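Local coordinates for protein Tv2483 (Treponema vincentii, PDB 6DET) that binds L-arginine with high selectivity, probably as the substrate-capturing lipoprotein of an ABC transporter for amino-acid uptake, at residues 91-97 with 221-225; 126-130 with 179-183; 143-147 with 186-191; 192-196 with 216-220. All coordinates share one frame; numbering follows the deposited sequence.

Contact 1 of 4, residues 91-97 with 221-225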
# COMPACT_ATOMS: atom_id res chain seq x y z
N LEU A 91 -1.98 -12.34 -9.64
CA LEU A 91 -3.07 -11.64 -10.31
C LEU A 91 -3.26 -12.13 -11.75
O LEU A 91 -4.38 -12.46 -12.17
CB LEU A 91 -2.76 -10.14 -10.29
CG LEU A 91 -3.79 -9.21 -10.94
CD1 LEU A 91 -5.10 -9.26 -10.18
CD2 LEU A 91 -3.25 -7.77 -11.01
N ASN A 92 -2.17 -12.18 -12.52
CA ASN A 92 -2.29 -12.50 -13.94
C ASN A 92 -2.67 -13.95 -14.20
O ASN A 92 -3.28 -14.26 -15.24
CB ASN A 92 -0.99 -12.14 -14.65
CG ASN A 92 -0.88 -10.67 -14.92
OD1 ASN A 92 -1.87 -9.95 -14.86
ND2 ASN A 92 0.33 -10.20 -15.23
N THR A 93 -2.31 -14.86 -13.30
CA THR A 93 -2.75 -16.25 -13.41
C THR A 93 -4.10 -16.49 -12.75
O THR A 93 -4.59 -17.61 -12.77
CB THR A 93 -1.71 -17.18 -12.78
OG1 THR A 93 -1.53 -16.85 -11.40
CG2 THR A 93 -0.38 -17.06 -13.51
N GLY A 94 -4.72 -15.47 -12.17
CA GLY A 94 -6.07 -15.62 -11.66
C GLY A 94 -6.21 -16.18 -10.27
O GLY A 94 -7.34 -16.48 -9.85
N VAL A 95 -5.11 -16.33 -9.52
CA VAL A 95 -5.21 -16.74 -8.13
C VAL A 95 -5.93 -15.68 -7.31
O VAL A 95 -6.73 -16.01 -6.42
CB VAL A 95 -3.81 -17.04 -7.55
CG1 VAL A 95 -3.93 -17.40 -6.07
CG2 VAL A 95 -3.15 -18.16 -8.33
N ILE A 96 -5.65 -14.40 -7.59
CA ILE A 96 -6.39 -13.27 -7.02
C ILE A 96 -7.02 -12.48 -8.15
O ILE A 96 -6.66 -12.62 -9.32
CB ILE A 96 -5.50 -12.37 -6.16
CG1 ILE A 96 -4.38 -11.77 -7.02
CG2 ILE A 96 -4.92 -13.23 -5.04
CD1 ILE A 96 -3.29 -10.92 -6.23
N ASP A 97 -7.95 -11.60 -7.78
CA ASP A 97 -8.63 -10.71 -8.73
C ASP A 97 -8.13 -9.28 -8.65
O ASP A 97 -8.34 -8.50 -9.61
CB ASP A 97 -10.15 -10.73 -8.49
CG ASP A 97 -10.76 -12.10 -8.76
OD1 ASP A 97 -10.40 -12.73 -9.78
OD2 ASP A 97 -11.61 -12.55 -7.97
N PHE A 221 -6.10 0.37 -6.07
CA PHE A 221 -6.30 -1.07 -6.07
C PHE A 221 -6.00 -1.55 -7.48
O PHE A 221 -6.49 -0.96 -8.45
CB PHE A 221 -7.71 -1.44 -5.64
CG PHE A 221 -8.11 -0.88 -4.33
CD1 PHE A 221 -7.30 -1.05 -3.20
CD2 PHE A 221 -9.28 -0.16 -4.21
CE1 PHE A 221 -7.69 -0.50 -2.00
CE2 PHE A 221 -9.66 0.37 -3.00
CZ PHE A 221 -8.87 0.20 -1.90
N ALA A 222 -5.15 -2.58 -7.60
CA ALA A 222 -4.61 -3.03 -8.89
C ALA A 222 -5.36 -4.25 -9.41
O ALA A 222 -5.60 -5.21 -8.67
CB ALA A 222 -3.12 -3.37 -8.75
N PHE A 223 -5.67 -4.23 -10.72
CA PHE A 223 -6.44 -5.27 -11.39
C PHE A 223 -5.70 -5.72 -12.63
O PHE A 223 -4.76 -5.06 -13.09
CB PHE A 223 -7.83 -4.75 -11.79
CG PHE A 223 -8.72 -4.47 -10.63
CD1 PHE A 223 -8.53 -3.31 -9.89
CD2 PHE A 223 -9.72 -5.34 -10.26
CE1 PHE A 223 -9.32 -3.04 -8.81
CE2 PHE A 223 -10.51 -5.07 -9.16
CZ PHE A 223 -10.28 -3.90 -8.43
N ARG A 224 -6.15 -6.84 -13.21
CA ARG A 224 -5.56 -7.28 -14.46
C ARG A 224 -5.83 -6.24 -15.53
O ARG A 224 -6.87 -5.59 -15.54
CB ARG A 224 -6.17 -8.62 -14.90
CG ARG A 224 -5.65 -9.84 -14.13
CD ARG A 224 -6.41 -11.14 -14.52
NE ARG A 224 -7.75 -11.12 -13.96
CZ ARG A 224 -8.08 -11.61 -12.77
NH1 ARG A 224 -7.18 -12.20 -12.00
NH2 ARG A 224 -9.34 -11.50 -12.35
N GLN A 225 -4.89 -6.12 -16.47
CA GLN A 225 -4.94 -5.06 -17.47
C GLN A 225 -6.24 -5.07 -18.26
O GLN A 225 -6.84 -4.02 -18.52
CB GLN A 225 -3.75 -5.19 -18.42
CG GLN A 225 -2.43 -4.88 -17.76
CD GLN A 225 -1.25 -5.31 -18.59
OE1 GLN A 225 -0.97 -6.51 -18.73
NE2 GLN A 225 -0.55 -4.34 -19.15
O HOH W 1 -2.28 -7.38 -15.36
O HOH W 2 -8.57 -8.07 -12.28

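Contact 2 of 4, residues 126-130 with 179-183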
# COMPACT_ATOMS: atom_id res chain seq x y z
N VAL A 126 11.93 8.37 5.10
CA VAL A 126 13.12 7.68 5.59
C VAL A 126 13.17 7.80 7.10
O VAL A 126 13.07 8.91 7.65
CB VAL A 126 14.40 8.23 4.95
CG1 VAL A 126 15.62 7.52 5.54
CG2 VAL A 126 14.35 8.03 3.45
N VAL A 127 13.33 6.66 7.77
CA VAL A 127 13.31 6.58 9.22
C VAL A 127 14.68 6.12 9.69
O VAL A 127 15.28 5.22 9.10
CB VAL A 127 12.20 5.64 9.73
CG1 VAL A 127 12.24 5.49 11.25
CG2 VAL A 127 10.80 6.16 9.28
N THR A 128 15.19 6.77 10.75
CA THR A 128 16.46 6.42 11.37
C THR A 128 16.24 6.25 12.86
O THR A 128 15.13 6.47 13.37
CB THR A 128 17.54 7.48 11.12
OG1 THR A 128 17.14 8.73 11.71
CG2 THR A 128 17.76 7.69 9.65
N LEU A 129 17.30 5.85 13.57
CA LEU A 129 17.30 5.91 15.02
C LEU A 129 17.49 7.36 15.47
O LEU A 129 18.35 8.07 14.95
CB LEU A 129 18.41 5.03 15.59
CG LEU A 129 18.32 3.55 15.21
CD1 LEU A 129 19.58 2.83 15.59
CD2 LEU A 129 17.12 2.91 15.89
N ALA A 130 16.69 7.78 16.46
CA ALA A 130 16.57 9.20 16.77
C ALA A 130 17.82 9.72 17.44
O ALA A 130 18.11 10.92 17.38
CB ALA A 130 15.36 9.45 17.67
N TYR A 179 12.38 -2.65 10.73
CA TYR A 179 12.66 -2.06 12.03
C TYR A 179 13.65 -2.90 12.81
O TYR A 179 14.44 -2.36 13.60
CB TYR A 179 11.36 -1.88 12.82
CG TYR A 179 10.56 -0.70 12.32
CD1 TYR A 179 10.86 0.58 12.75
CD2 TYR A 179 9.50 -0.87 11.42
CE1 TYR A 179 10.16 1.66 12.31
CE2 TYR A 179 8.78 0.23 10.95
CZ TYR A 179 9.12 1.49 11.41
OH TYR A 179 8.46 2.61 10.99
N GLU A 180 13.64 -4.22 12.61
CA GLU A 180 14.62 -5.08 13.27
C GLU A 180 16.03 -4.77 12.80
O GLU A 180 16.97 -4.74 13.60
CB GLU A 180 14.30 -6.55 13.00
CG GLU A 180 13.06 -7.06 13.69
CD GLU A 180 12.60 -8.39 13.14
OE1 GLU A 180 13.37 -9.03 12.38
OE2 GLU A 180 11.46 -8.80 13.45
N ALA A 181 16.20 -4.56 11.49
CA ALA A 181 17.52 -4.20 10.98
C ALA A 181 17.93 -2.82 11.48
O ALA A 181 19.11 -2.59 11.79
CB ALA A 181 17.52 -4.24 9.45
N LEU A 182 16.96 -1.91 11.61
CA LEU A 182 17.25 -0.58 12.13
C LEU A 182 17.67 -0.65 13.60
O LEU A 182 18.61 0.03 14.01
CB LEU A 182 16.04 0.34 11.96
CG LEU A 182 16.29 1.83 12.18
CD1 LEU A 182 17.34 2.35 11.20
CD2 LEU A 182 15.02 2.64 12.06
N ASP A 183 16.97 -1.47 14.39
CA ASP A 183 17.41 -1.72 15.76
C ASP A 183 18.74 -2.46 15.78
O ASP A 183 19.56 -2.25 16.68
CB ASP A 183 16.34 -2.51 16.52
CG ASP A 183 14.97 -1.82 16.53
OD1 ASP A 183 14.90 -0.60 16.27
OD2 ASP A 183 13.96 -2.50 16.80

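Contact 3 of 4, residues 143-147 with 186-191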
# COMPACT_ATOMS: atom_id res chain seq x y z
N ARG A 143 25.60 4.93 3.23
CA ARG A 143 24.91 4.19 4.27
C ARG A 143 24.23 2.99 3.63
O ARG A 143 24.15 2.86 2.41
CB ARG A 143 23.86 5.06 4.96
CG ARG A 143 24.36 6.36 5.54
CD ARG A 143 25.17 6.17 6.80
NE ARG A 143 25.46 7.47 7.39
CZ ARG A 143 26.28 7.66 8.42
NH1 ARG A 143 26.90 6.64 9.00
NH2 ARG A 143 26.48 8.89 8.88
N THR A 144 23.72 2.11 4.49
CA THR A 144 22.87 1.01 4.07
C THR A 144 21.43 1.32 4.46
O THR A 144 21.16 1.64 5.62
CB THR A 144 23.34 -0.28 4.72
OG1 THR A 144 24.65 -0.56 4.25
CG2 THR A 144 22.41 -1.45 4.39
N ILE A 145 20.52 1.18 3.51
CA ILE A 145 19.12 1.52 3.73
C ILE A 145 18.27 0.32 3.35
O ILE A 145 18.45 -0.25 2.26
CB ILE A 145 18.69 2.75 2.92
CG1 ILE A 145 19.64 3.92 3.23
CG2 ILE A 145 17.22 3.08 3.23
CD1 ILE A 145 19.33 5.18 2.46
N ALA A 146 17.36 -0.06 4.24
CA ALA A 146 16.53 -1.23 4.02
C ALA A 146 15.19 -0.79 3.45
O ALA A 146 14.64 0.25 3.83
CB ALA A 146 16.30 -2.03 5.31
N VAL A 147 14.68 -1.59 2.52
CA VAL A 147 13.39 -1.35 1.91
C VAL A 147 12.64 -2.67 1.86
O VAL A 147 13.25 -3.74 1.80
CB VAL A 147 13.51 -0.73 0.49
CG1 VAL A 147 14.38 0.52 0.54
CG2 VAL A 147 14.06 -1.75 -0.52
N THR A 186 22.02 -3.48 11.21
CA THR A 186 22.16 -4.08 9.89
C THR A 186 21.98 -3.04 8.79
O THR A 186 22.49 -3.21 7.68
CB THR A 186 21.12 -5.21 9.76
OG1 THR A 186 21.45 -6.23 10.71
CG2 THR A 186 21.07 -5.79 8.35
N CYS A 187 21.24 -1.99 9.09
CA CYS A 187 21.11 -0.85 8.20
C CYS A 187 21.12 0.41 9.05
O CYS A 187 20.93 0.36 10.26
CB CYS A 187 19.84 -0.92 7.36
SG CYS A 187 18.36 -0.78 8.36
N ASP A 188 21.34 1.55 8.39
CA ASP A 188 21.35 2.86 9.03
C ASP A 188 20.03 3.59 8.91
O ASP A 188 19.78 4.54 9.67
CB ASP A 188 22.44 3.73 8.42
CG ASP A 188 23.79 3.07 8.45
OD1 ASP A 188 24.38 3.06 9.54
OD2 ASP A 188 24.26 2.59 7.38
N ALA A 189 19.20 3.20 7.95
CA ALA A 189 17.90 3.82 7.74
C ALA A 189 17.02 2.83 7.01
O ALA A 189 17.51 1.85 6.44
CB ALA A 189 18.03 5.10 6.93
N ILE A 190 15.72 3.13 7.00
CA ILE A 190 14.72 2.35 6.27
C ILE A 190 13.76 3.29 5.55
O ILE A 190 13.56 4.45 5.95
CB ILE A 190 13.91 1.42 7.19
CG1 ILE A 190 12.96 2.21 8.10
CG2 ILE A 190 14.85 0.51 7.99
CD1 ILE A 190 12.12 1.38 9.03
N VAL A 191 13.15 2.77 4.50
CA VAL A 191 12.06 3.43 3.78
C VAL A 191 10.75 2.78 4.21
O VAL A 191 10.62 1.55 4.22
CB VAL A 191 12.22 3.32 2.26
CG1 VAL A 191 11.02 3.97 1.55
CG2 VAL A 191 13.47 3.97 1.82

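Contact 4 of 4, residues 192-196 with 216-220. With ARG (arginine), chain B.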
# COMPACT_ATOMS: atom_id res chain seq x y z
N VAL A 192 9.76 3.61 4.57
CA VAL A 192 8.43 3.13 4.88
C VAL A 192 7.44 4.08 4.22
O VAL A 192 7.80 5.18 3.79
CB VAL A 192 8.17 3.04 6.40
CG1 VAL A 192 9.11 2.02 7.05
CG2 VAL A 192 8.38 4.39 7.08
N ASP A 193 6.19 3.63 4.10
CA ASP A 193 5.12 4.50 3.61
C ASP A 193 4.54 5.26 4.79
O ASP A 193 4.26 4.68 5.85
CB ASP A 193 3.98 3.74 2.91
CG ASP A 193 4.38 3.13 1.57
OD1 ASP A 193 5.48 3.40 1.05
OD2 ASP A 193 3.54 2.37 1.01
N LEU A 194 4.36 6.56 4.60
CA LEU A 194 3.72 7.38 5.63
C LEU A 194 2.41 6.78 6.11
O LEU A 194 2.16 6.70 7.32
CB LEU A 194 3.49 8.79 5.07
CG LEU A 194 2.83 9.78 6.04
CD1 LEU A 194 3.73 10.03 7.23
CD2 LEU A 194 2.55 11.08 5.29
N ILE A 195 1.54 6.33 5.18
CA ILE A 195 0.17 5.98 5.53
C ILE A 195 0.13 4.87 6.59
O ILE A 195 -0.63 4.95 7.56
CB ILE A 195 -0.63 5.58 4.27
CG1 ILE A 195 -1.04 6.85 3.50
CG2 ILE A 195 -1.85 4.74 4.63
CD1 ILE A 195 -2.20 7.66 4.15
N TYR A 196 0.91 3.81 6.40
CA TYR A 196 0.83 2.72 7.37
C TYR A 196 1.68 2.99 8.59
O TYR A 196 1.61 2.20 9.55
CB TYR A 196 1.18 1.34 6.73
CG TYR A 196 2.61 1.11 6.25
CD1 TYR A 196 2.89 0.87 4.90
CD2 TYR A 196 3.67 1.04 7.16
CE1 TYR A 196 4.17 0.62 4.47
CE2 TYR A 196 4.96 0.81 6.74
CZ TYR A 196 5.22 0.59 5.41
OH TYR A 196 6.51 0.33 5.01
N THR A 216 6.16 11.39 -3.51
CA THR A 216 4.77 11.69 -3.25
C THR A 216 3.95 10.86 -4.22
O THR A 216 4.30 10.77 -5.40
CB THR A 216 4.48 13.20 -3.38
OG1 THR A 216 3.08 13.41 -3.30
CG2 THR A 216 4.99 13.73 -4.68
N GLU A 217 2.92 10.20 -3.70
CA GLU A 217 2.31 9.07 -4.39
C GLU A 217 0.81 9.07 -4.16
O GLU A 217 0.29 9.76 -3.28
CB GLU A 217 2.82 7.69 -3.88
CG GLU A 217 4.28 7.52 -3.77
CD GLU A 217 4.71 6.19 -3.12
OE1 GLU A 217 5.93 5.93 -3.15
OE2 GLU A 217 3.89 5.45 -2.51
N TYR A 218 0.15 8.19 -4.91
CA TYR A 218 -1.22 7.78 -4.68
C TYR A 218 -1.27 6.28 -4.51
O TYR A 218 -0.49 5.55 -5.13
CB TYR A 218 -2.13 8.14 -5.84
CG TYR A 218 -2.00 9.59 -6.22
CD1 TYR A 218 -2.62 10.58 -5.48
CD2 TYR A 218 -1.23 9.96 -7.32
CE1 TYR A 218 -2.48 11.91 -5.82
CE2 TYR A 218 -1.10 11.29 -7.68
CZ TYR A 218 -1.72 12.26 -6.92
OH TYR A 218 -1.58 13.58 -7.28
N TYR A 219 -2.18 5.84 -3.65
CA TYR A 219 -2.52 4.44 -3.49
C TYR A 219 -3.72 4.14 -4.38
O TYR A 219 -4.58 4.99 -4.59
CB TYR A 219 -2.93 4.13 -2.05
CG TYR A 219 -1.79 3.93 -1.03
CD1 TYR A 219 -0.48 3.78 -1.42
CD2 TYR A 219 -2.11 3.82 0.30
CE1 TYR A 219 0.54 3.52 -0.44
CE2 TYR A 219 -1.14 3.59 1.28
CZ TYR A 219 0.17 3.44 0.89
OH TYR A 219 1.11 3.14 1.86
N THR A 220 -3.78 2.90 -4.86
CA THR A 220 -4.86 2.42 -5.70
C THR A 220 -5.15 0.97 -5.34
O THR A 220 -4.53 0.39 -4.42
CB THR A 220 -4.49 2.58 -7.19
OG1 THR A 220 -5.58 2.22 -8.04
CG2 THR A 220 -3.29 1.74 -7.55
N ARG B . 3.18 0.89 -1.36
CA ARG B . 3.89 -0.41 -1.41
C ARG B . 3.80 -0.98 -2.82
O ARG B . 2.90 -0.57 -3.57
CB ARG B . 3.30 -1.40 -0.41
CG ARG B . 3.50 -1.02 1.05
CD ARG B . 2.83 -1.97 2.03
NE ARG B . 3.44 -3.29 1.96
CZ ARG B . 2.87 -4.36 1.42
NH1 ARG B . 3.57 -5.50 1.38
NH2 ARG B . 1.63 -4.31 0.92
OXT ARG B . 4.61 -1.85 -3.19

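Contact 1 of 4, residues 91-97 with 221-225
Arg224 reaches the end of helix 87-92 and meets two backbone carbonyls and a carboxylate. Its NH1 donates to Leu91 O and to Ile96 O, each at 2.8 Å; the first acceptor lies in the guanidinium plane, the second is tilted 18° from it. NH2 forms a salt bridge with Asp97 OD1 at 3.0 Å, nearly straight at 171°. A bend at chi3 (-73°) swings the guanidinium toward these acceptors. Arginine suits the place because its spread N-H groups can serve several oxygens at once. Leu91 O also accepts from Gly94 N at 3.0 Å within a Schellman motif, where the positive phi of Gly94 is easy for a residue without CB.

Two waters bridge the segments: one joins Asn92 OD1 to Gln225 N, the other Asp97 O to Arg224 N. Apolar packing comes from Leu91, whose CG lies 3.7 Å from Arg224 CG and whose CD2 lies 3.6 Å from Phe223 C.

Around this joint, Asp227 pairs with Arg224 NE and Val39 N binds Asp97 OD2. Leu91 rests on Ile99 of strand 98-104, while Phe223 packs against Leu230 and Val231 of helix 228-243.

Contact 2 of 4, residues 126-130 with 179-183
The backbone bond from Asp183 N to Tyr179 O, 2.8 Å, lies within helix 175-184 and holds the turn from which Leu182 meets Val127, Thr128 and Leu129. Across the interface the packing is apolar. Leu182 carries most of it: its CB points toward the strand, and with CG anti to the backbone N (chi1 -167°) both methyls reach the strand's backbone. CD2 lies 3.9 Å from Thr128 C and 4.1 Å from Val127 CG1, the side chains of Leu182 and Val127 crossing at about a right angle. A leucine suits this position because its two methyls can both lie against the backbone at Val127 and Thr128 while offering nothing that needs a polar partner.

Leu129 and Leu182 run alongside each other, head to tail. Leu129 CD2 is 4.0 Å from Leu182 CG, and Leu129 CD1 touches Leu182 O at 3.4 Å. The beta-branched Val127 favours the extended backbone and sends CG1 to within 4.5 Å of Tyr179 CE1, at an oblique approach to the ring.

At the border, Leu129 CD2 passes Asp183 OD1 at 4.2 Å; that oxygen is bonded to the hydroxyl of Tyr207, whose ring also meets the ring of Tyr179. Leu201 of helix 200-203 covers Val127 and Tyr179 as well. The axes of 126-129 and 179-183 approach to 9.0 Å at an angle of 36°, an example of the helix-on-sheet layering of an alpha/beta lobe in family 3 solute-binding proteins.

Contact 3 of 4, residues 143-147 with 186-191
Asp188 joins the start of strand 143-148 to the loop leading into strand 189-193. Its CB, pointing toward the partner strand, sits 3.7 Å from Thr144 O, and CG lies 3.8 Å from Arg143 CD. With CG anti to the carbonyl carbon (chi1 -54°), the tip comes beside Thr144 N, and OD2 uses its anti lone pair to accept from that N at 3.0 Å, almost straight at 174°. OD1 lies 4.4 Å from Arg143 NH1 and well out of the guanidinium plane, so the charges may attract although no N-H is aimed at it. Aspartate suits this site because a short side chain can give a strand N-H the acceptor that a carbonyl would otherwise supply. Asp188 N donates to Thr144 O at 2.8 Å, an oxygen that also takes a weak bond from Ala189 N.

From there the pairing is regular and parallel. Ala146 N binds Ala189 O at 2.9 Å, and Val191 N binds Ala146 O at 3.0 Å. Small Ala146 lets its CB meet both Cys187 SG and Ile190 CG2 on one face of the sheet. Ile145 and Ala189 share the other face.

Strand 120-129 borders strand 189-193. Helix 175-184 covers Cys187 and Ile190 through Ala181, Leu178 and Tyr179; it is the crossover from strand 167-172 to strand 189-193, which lies on the far side of strand 143-148.

Contact 4 of 4, residues 192-196 with 216-220
Asp193 and Tyr219 meet beside the ligand of this two-lobed periplasmic-binding-protein fold, which holds its arginine between the lobes. The tight part surrounds the tyrosine hydroxyl: Tyr219 OH donates to Asp193 OD2 at 2.7 Å, meeting it on the anti side and 27° out of the carboxylate plane. Tyrosine suits the place because its long side chain with a rigid ring, set with CG anti to the carbonyl carbon (chi1 -80°), spans two well-separated backbones. Ile195 fills in beside it, its CG2 touching the ring edge at Tyr219 CE2 (3.6 Å).

The looser part lies at Glu217. Its OE2 stands 4.4 Å from Asp193 OD1, a pair of like charges probably offset by Lys124, which forms salt bridges with both Asp193 OD1 and Glu217 OE1; Ser104 and Asn122 bond to Glu217 OE2.

The arginine's CD approaches the Tyr196 ring obliquely, 3.8 Å from Tyr196 CE1; the ligand is hydrogen-bonded to Ser43, Ser104, Arg109 and Glu148, among others. A buried aspartate is apt here because its negative charge can balance the ligand's amino group: N of the arginine donates to Asp193 OD2 at 2.8 Å, so this oxygen accepts from ligand and tyrosine together.

How the contacts relate
From the N terminus, the chain leaves helix 87-92 through 91-97, and its partner 221-225 comes last, so contact 1 closes the longest loop and encloses the other three. Strand 120-129 then opens contact 2, and strand 143-148 opens contact 3. Helix 175-184 closes contact 2 before 186-191 closes contact 3; these two therefore cross. Contact 4 follows in series, beginning where contact 3 ends and finishing just before contact 1 closes. Contacts 2 and 3 join strands 120-129, 143-148 and 189-193 to helix 175-184 in one lobe; contact 1, far from them, joins helix 87-92 to strand 215-223; contact 4 links strands 189-193 and 215-223 beside the arginine.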